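Long-range contacts in salmonella plasmid virulence: SpvB (Salmonella typhimurium, PDB 6P0X), which belongs to a toxin that probably ADP-ribosylates host actin on arginine from NAD+, this chain being its N-terminal domain, of no established separate function: residues A[144-149]-A[173-178]; A[306-311]-A[326-331]. One frame throughout, in Å; residues are numbered along the deposited sequence.

Contact 1 (A[144-149]-A[173-178])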
loop_
_atom_site.group_PDB
_atom_site.type_symbol
_atom_site.label_atom_id
_atom_site.label_comp_id
_atom_site.label_asym_id
_atom_site.label_seq_id
_atom_site.Cartn_x
_atom_site.Cartn_y
_atom_site.Cartn_z
ATOM N N GLY A 144 12.654 -4.770 -14.639
ATOM C CA GLY A 144 12.447 -3.604 -15.471
ATOM C C GLY A 144 11.227 -2.777 -15.134
ATOM O O GLY A 144 10.921 -1.829 -15.865
ATOM N N ILE A 145 10.517 -3.105 -14.066
ATOM C CA ILE A 145 9.337 -2.351 -13.660
ATOM C C ILE A 145 9.773 -1.198 -12.768
ATOM O O ILE A 145 10.655 -1.351 -11.913
ATOM C CB ILE A 145 8.324 -3.266 -12.949
ATOM C CG1 ILE A 145 7.933 -4.427 -13.864
ATOM C CG2 ILE A 145 7.088 -2.482 -12.541
ATOM C CD1 ILE A 145 7.383 -5.620 -13.123
ATOM N N LEU A 146 9.161 -0.036 -12.969
ATOM C CA LEU A 146 9.498 1.167 -12.221
ATOM C C LEU A 146 8.380 1.470 -11.233
ATOM O O LEU A 146 7.208 1.549 -11.621
ATOM C CB LEU A 146 9.720 2.345 -13.174
ATOM C CG LEU A 146 10.289 3.632 -12.580
ATOM C CD1 LEU A 146 11.696 3.388 -12.058
ATOM C CD2 LEU A 146 10.284 4.748 -13.613
ATOM N N HIS A 147 8.744 1.650 -9.963
ATOM C CA HIS A 147 7.795 1.818 -8.869
ATOM C C HIS A 147 8.053 3.139 -8.162
ATOM O O HIS A 147 9.193 3.437 -7.788
ATOM C CB HIS A 147 7.907 0.690 -7.833
ATOM C CG HIS A 147 7.805 -0.690 -8.402
ATOM N ND1 HIS A 147 6.606 -1.357 -8.531
ATOM C CD2 HIS A 147 8.760 -1.542 -8.844
ATOM C CE1 HIS A 147 6.824 -2.557 -9.041
ATOM N NE2 HIS A 147 8.123 -2.693 -9.243
ATOM N N LEU A 148 6.993 3.911 -7.964
ATOM C CA LEU A 148 6.977 5.010 -7.012
ATOM C C LEU A 148 6.313 4.512 -5.736
ATOM O O LEU A 148 5.177 4.010 -5.778
ATOM C CB LEU A 148 6.227 6.218 -7.567
ATOM C CG LEU A 148 7.046 7.214 -8.385
ATOM C CD1 LEU A 148 6.136 8.267 -8.992
ATOM C CD2 LEU A 148 8.105 7.855 -7.504
ATOM N N LEU A 149 7.030 4.641 -4.616
ATOM C CA LEU A 149 6.545 4.273 -3.294
ATOM C C LEU A 149 6.449 5.521 -2.431
ATOM O O LEU A 149 7.433 6.258 -2.277
ATOM C CB LEU A 149 7.469 3.248 -2.622
ATOM C CG LEU A 149 7.821 1.979 -3.405
ATOM C CD1 LEU A 149 9.140 2.157 -4.151
ATOM C CD2 LEU A 149 7.871 0.764 -2.483
ATOM N N GLU A 173 2.613 3.485 -7.349
ATOM C CA GLU A 173 2.381 3.282 -8.775
ATOM C C GLU A 173 3.511 2.459 -9.373
ATOM O O GLU A 173 4.675 2.633 -9.010
ATOM C CB GLU A 173 2.248 4.611 -9.527
ATOM C CG GLU A 173 1.983 4.437 -11.016
ATOM C CD GLU A 173 1.963 5.750 -11.777
ATOM O OE1 GLU A 173 1.699 5.721 -12.999
ATOM O OE2 GLU A 173 2.223 6.806 -11.161
ATOM N N SER A 174 3.154 1.557 -10.284
ATOM C CA SER A 174 4.117 0.739 -11.006
ATOM C C SER A 174 3.856 0.860 -12.499
ATOM O O SER A 174 2.701 0.929 -12.928
ATOM C CB SER A 174 4.032 -0.730 -10.585
ATOM O OG SER A 174 4.094 -0.854 -9.178
ATOM N N VAL A 175 4.930 0.881 -13.285
ATOM C CA VAL A 175 4.825 0.986 -14.737
ATOM C C VAL A 175 5.830 0.038 -15.378
ATOM O O VAL A 175 6.959 -0.112 -14.897
ATOM C CB VAL A 175 5.033 2.436 -15.234
ATOM C CG1 VAL A 175 6.485 2.881 -15.064
ATOM C CG2 VAL A 175 4.599 2.566 -16.686
ATOM N N THR A 176 5.400 -0.625 -16.450
ATOM C CA THR A 176 6.244 -1.488 -17.259
ATOM C C THR A 176 6.891 -0.687 -18.379
ATOM O O THR A 176 6.476 0.440 -18.671
ATOM C CB THR A 176 5.418 -2.631 -17.850
ATOM O OG1 THR A 176 4.474 -2.108 -18.795
ATOM C CG2 THR A 176 4.680 -3.377 -16.755
ATOM N N PRO A 177 7.931 -1.229 -19.018
ATOM C CA PRO A 177 8.472 -0.565 -20.214
ATOM C C PRO A 177 7.450 -0.380 -21.322
ATOM O O PRO A 177 7.621 0.517 -22.156
ATOM C CB PRO A 177 9.609 -1.497 -20.651
ATOM C CG PRO A 177 10.032 -2.180 -19.402
ATOM C CD PRO A 177 8.792 -2.340 -18.569
ATOM N N ALA A 178 6.389 -1.184 -21.355
ATOM C CA ALA A 178 5.373 -1.079 -22.395
ATOM C C ALA A 178 4.299 -0.046 -22.082
ATOM O O ALA A 178 3.397 0.155 -22.901
ATOM C CB ALA A 178 4.718 -2.444 -22.636
HETATM O O HOH W 1 9.132 0.304 -16.356
#
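His147 and Ser174 face each other as a non-hydrogen-bonded pair of an antiparallel beta sheet, their CA atoms 4.4 Å apart, where strand 146-149 runs beside the end of strand 165-175 in the N-terminal domain of SpvB. The strand axes make an angle of 170°, so the two lie almost exactly antiparallel. From CB, which sits 4.0 Å from Glu173 O, the first torsion of His147 places the imidazole beside its own backbone N (chi1 -53°), and the turn about CB-CG, roughly perpendicular, then swings ND1 to Ser174. CG is still 3.8 Å from Ser174 OG, but ND1 meets that hydroxyl at 2.6 Å near the ring plane, a short hydrogen bond in which either atom could donate. CE1 borders the same oxygen, and at the far side of the ring NE2 is bonded to Asp141, so both nitrogens are engaged and the ring's rotation is fixed from two sides.

On the other face of the sheet Leu146 lays its CB against Val175 CG1. Glu173, on the same face as Leu146, reaches with its extended chain to His181 ND1 and Tyr226 N, both through OE1, and to Leu227 N through OE2. Paired backbone bonds frame the histidine: Leu146 with Val175 on one flank and Leu148 with Glu173 on the other. Past Leu146 the pairing ends, and Ile145 rests CG2 on Val175 O at 3.3 Å. That carbonyl also takes the nearly straight bond from Leu146 N (172°), while a water donates to it at 2.7 Å and to Gly144 O at 2.8 Å.

Contact 2 (A[306-311]-A[326-331])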
loop_
_atom_site.group_PDB
_atom_site.type_symbol
_atom_site.label_atom_id
_atom_site.label_comp_id
_atom_site.label_asym_id
_atom_site.label_seq_id
_atom_site.Cartn_x
_atom_site.Cartn_y
_atom_site.Cartn_z
ATOM N N VAL A 306 -17.465 -8.925 -10.779
ATOM C CA VAL A 306 -17.265 -10.227 -11.389
ATOM C C VAL A 306 -16.945 -11.304 -10.356
ATOM O O VAL A 306 -17.267 -12.478 -10.580
ATOM C CB VAL A 306 -16.181 -10.175 -12.487
ATOM C CG1 VAL A 306 -16.508 -9.075 -13.495
ATOM C CG2 VAL A 306 -14.817 -9.952 -11.882
ATOM N N SER A 307 -16.332 -10.946 -9.233
ATOM C CA SER A 307 -15.983 -11.938 -8.229
ATOM C C SER A 307 -15.944 -11.276 -6.859
ATOM O O SER A 307 -15.529 -10.117 -6.732
ATOM C CB SER A 307 -14.638 -12.599 -8.555
ATOM O OG SER A 307 -14.442 -13.766 -7.783
ATOM N N ARG A 308 -16.385 -12.016 -5.838
ATOM C CA ARG A 308 -16.446 -11.513 -4.468
ATOM C C ARG A 308 -15.824 -12.548 -3.541
ATOM O O ARG A 308 -16.430 -13.589 -3.283
ATOM C CB ARG A 308 -17.893 -11.226 -4.058
ATOM C CG ARG A 308 -18.078 -10.872 -2.590
ATOM C CD ARG A 308 -19.543 -10.669 -2.260
ATOM N NE ARG A 308 -19.717 -9.958 -0.996
ATOM C CZ ARG A 308 -20.892 -9.756 -0.406
ATOM N NH1 ARG A 308 -22.005 -10.207 -0.965
ATOM N NH2 ARG A 308 -20.955 -9.098 0.743
ATOM N N LEU A 309 -14.632 -12.267 -3.022
ATOM C CA LEU A 309 -14.027 -13.114 -2.004
ATOM C C LEU A 309 -14.523 -12.621 -0.651
ATOM O O LEU A 309 -14.146 -11.533 -0.201
ATOM C CB LEU A 309 -12.503 -13.074 -2.088
ATOM C CG LEU A 309 -11.752 -13.748 -0.934
ATOM C CD1 LEU A 309 -12.075 -15.234 -0.861
ATOM C CD2 LEU A 309 -10.245 -13.527 -1.044
ATOM N N LEU A 310 -15.370 -13.423 -0.013
ATOM C CA LEU A 310 -15.970 -13.103 1.272
ATOM C C LEU A 310 -15.245 -13.869 2.364
ATOM O O LEU A 310 -15.071 -15.095 2.268
ATOM C CB LEU A 310 -17.461 -13.443 1.294
ATOM C CG LEU A 310 -18.228 -12.905 2.507
ATOM C CD1 LEU A 310 -18.016 -11.405 2.684
ATOM C CD2 LEU A 310 -19.714 -13.239 2.405
ATOM N N LEU A 311 -14.818 -13.133 3.385
ATOM C CA LEU A 311 -14.059 -13.647 4.512
ATOM C C LEU A 311 -14.953 -13.675 5.742
ATOM O O LEU A 311 -15.656 -12.701 6.027
ATOM C CB LEU A 311 -12.832 -12.774 4.774
ATOM C CG LEU A 311 -11.946 -12.457 3.565
ATOM C CD1 LEU A 311 -10.899 -11.409 3.920
ATOM C CD2 LEU A 311 -11.288 -13.714 3.009
ATOM N N ARG A 326 -14.747 -17.772 0.861
ATOM C CA ARG A 326 -15.278 -18.330 -0.383
ATOM C C ARG A 326 -15.523 -17.213 -1.385
ATOM O O ARG A 326 -15.708 -16.055 -1.008
ATOM C CB ARG A 326 -16.566 -19.123 -0.145
ATOM C CG ARG A 326 -17.444 -18.535 0.931
ATOM C CD ARG A 326 -18.814 -18.191 0.408
ATOM N NE ARG A 326 -19.652 -17.646 1.470
ATOM C CZ ARG A 326 -20.976 -17.572 1.413
ATOM N NH1 ARG A 326 -21.624 -18.016 0.345
ATOM N NH2 ARG A 326 -21.655 -17.060 2.431
ATOM N N THR A 327 -15.537 -17.572 -2.671
ATOM C CA THR A 327 -15.712 -16.599 -3.747
ATOM C C THR A 327 -17.093 -16.783 -4.364
ATOM O O THR A 327 -17.374 -17.811 -4.991
ATOM C CB THR A 327 -14.625 -16.737 -4.810
ATOM O OG1 THR A 327 -14.617 -18.076 -5.317
ATOM C CG2 THR A 327 -13.264 -16.395 -4.232
ATOM N N LEU A 328 -17.942 -15.778 -4.184
ATOM C CA LEU A 328 -19.280 -15.732 -4.750
ATOM C C LEU A 328 -19.308 -14.975 -6.075
ATOM O O LEU A 328 -18.492 -14.078 -6.332
ATOM C CB LEU A 328 -20.257 -15.074 -3.771
ATOM C CG LEU A 328 -20.385 -15.622 -2.345
ATOM C CD1 LEU A 328 -19.372 -14.962 -1.420
ATOM C CD2 LEU A 328 -21.800 -15.447 -1.798
ATOM N N ALA A 329 -20.253 -15.379 -6.927
ATOM C CA ALA A 329 -20.592 -14.713 -8.177
ATOM C C ALA A 329 -22.090 -14.428 -8.174
ATOM O O ALA A 329 -22.878 -15.207 -7.634
ATOM C CB ALA A 329 -20.215 -15.553 -9.401
ATOM N N TYR A 330 -22.494 -13.313 -8.792
ATOM C CA TYR A 330 -23.897 -12.876 -8.812
ATOM C C TYR A 330 -24.296 -12.668 -10.276
ATOM O O TYR A 330 -24.260 -11.554 -10.796
ATOM C CB TYR A 330 -24.080 -11.587 -8.007
ATOM C CG TYR A 330 -23.792 -11.730 -6.532
ATOM C CD1 TYR A 330 -22.486 -11.699 -6.060
ATOM C CD2 TYR A 330 -24.821 -11.858 -5.608
ATOM C CE1 TYR A 330 -22.208 -11.824 -4.716
ATOM C CE2 TYR A 330 -24.554 -11.978 -4.256
ATOM C CZ TYR A 330 -23.245 -11.962 -3.814
ATOM O OH TYR A 330 -22.971 -12.082 -2.467
ATOM N N GLU A 331 -24.649 -13.753 -10.953
ATOM C CA GLU A 331 -25.050 -13.679 -12.358
ATOM C C GLU A 331 -26.555 -13.800 -12.575
ATOM O O GLU A 331 -27.156 -14.810 -12.219
ATOM C CB GLU A 331 -24.316 -14.753 -13.153
#
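Arg308 and Tyr330 cross at a slant, with guanidinium and phenol ring planes 36° apart, which excludes a parallel stack. The arginine leaves the strand with CG anti to the backbone N (chi1 172°) and stays extended as far as NE, which carries CD to 3.8 Å from Tyr330 CE1. Its tip then reaches the hydroxyl: NH1 donates to Tyr330 OH at 2.6 Å, with the oxygen near the guanidinium edge but slightly tilted from its plane. At 131° this bond is bent, and both groups have further partners. Tyr330 OH is bonded to Pro252 O, NH1 to Asp251 O and NE to Gln288 OE1, so the pair fastens the hairpin to the 251-252 loop and to strand 288-293.

The backbone beneath is an antiparallel beta hairpin of strands 304-314 and 321-328, whose short segments here are antiparallel but clearly twisted. Arg308 pairs with Leu328 and Leu310 with Arg326 through two hydrogen bonds each; the bond from Leu310 N to Arg326 O is 2.8 Å. Leu328 shares a face with the arginine and slants diagonally across the strands, placing CD1 3.7 Å from Leu310 CB and equally close to Arg308 O, while the arginine CD is farther from it. On the reverse face Leu309 and Thr327 form the non-hydrogen-bonded pair and cross at an angle, branch against methyl. Thr327 directs CG2 anti to its carbonyl carbon, which turns the methyl to the leucine; Leu309 CD1 lies 3.8 Å from Thr327 CG2 and 3.7 Å from Arg326 O.

Overall arrangement
From the N terminus, contact 1 comes first: 144-149 meets 173-178 after 23 intervening residues, a loop containing strand 156-159 and the earlier part of strand 165-175. Contact 2 closes a shorter connection of 14 residues between 306-311 and 326-331, near the C-terminal end of the modelled chain. The loops neither nest nor cross, since the first is complete before the second begins. The centres of contacts 1 and 2 are 30 Å apart and their nearest atoms about 21 Å, so the contacts do not touch. Antiparallel pairings nevertheless connect them, running from strand 165-175 through 181-188, 215-218, 237-244 and 288-293 to the terminal hairpin.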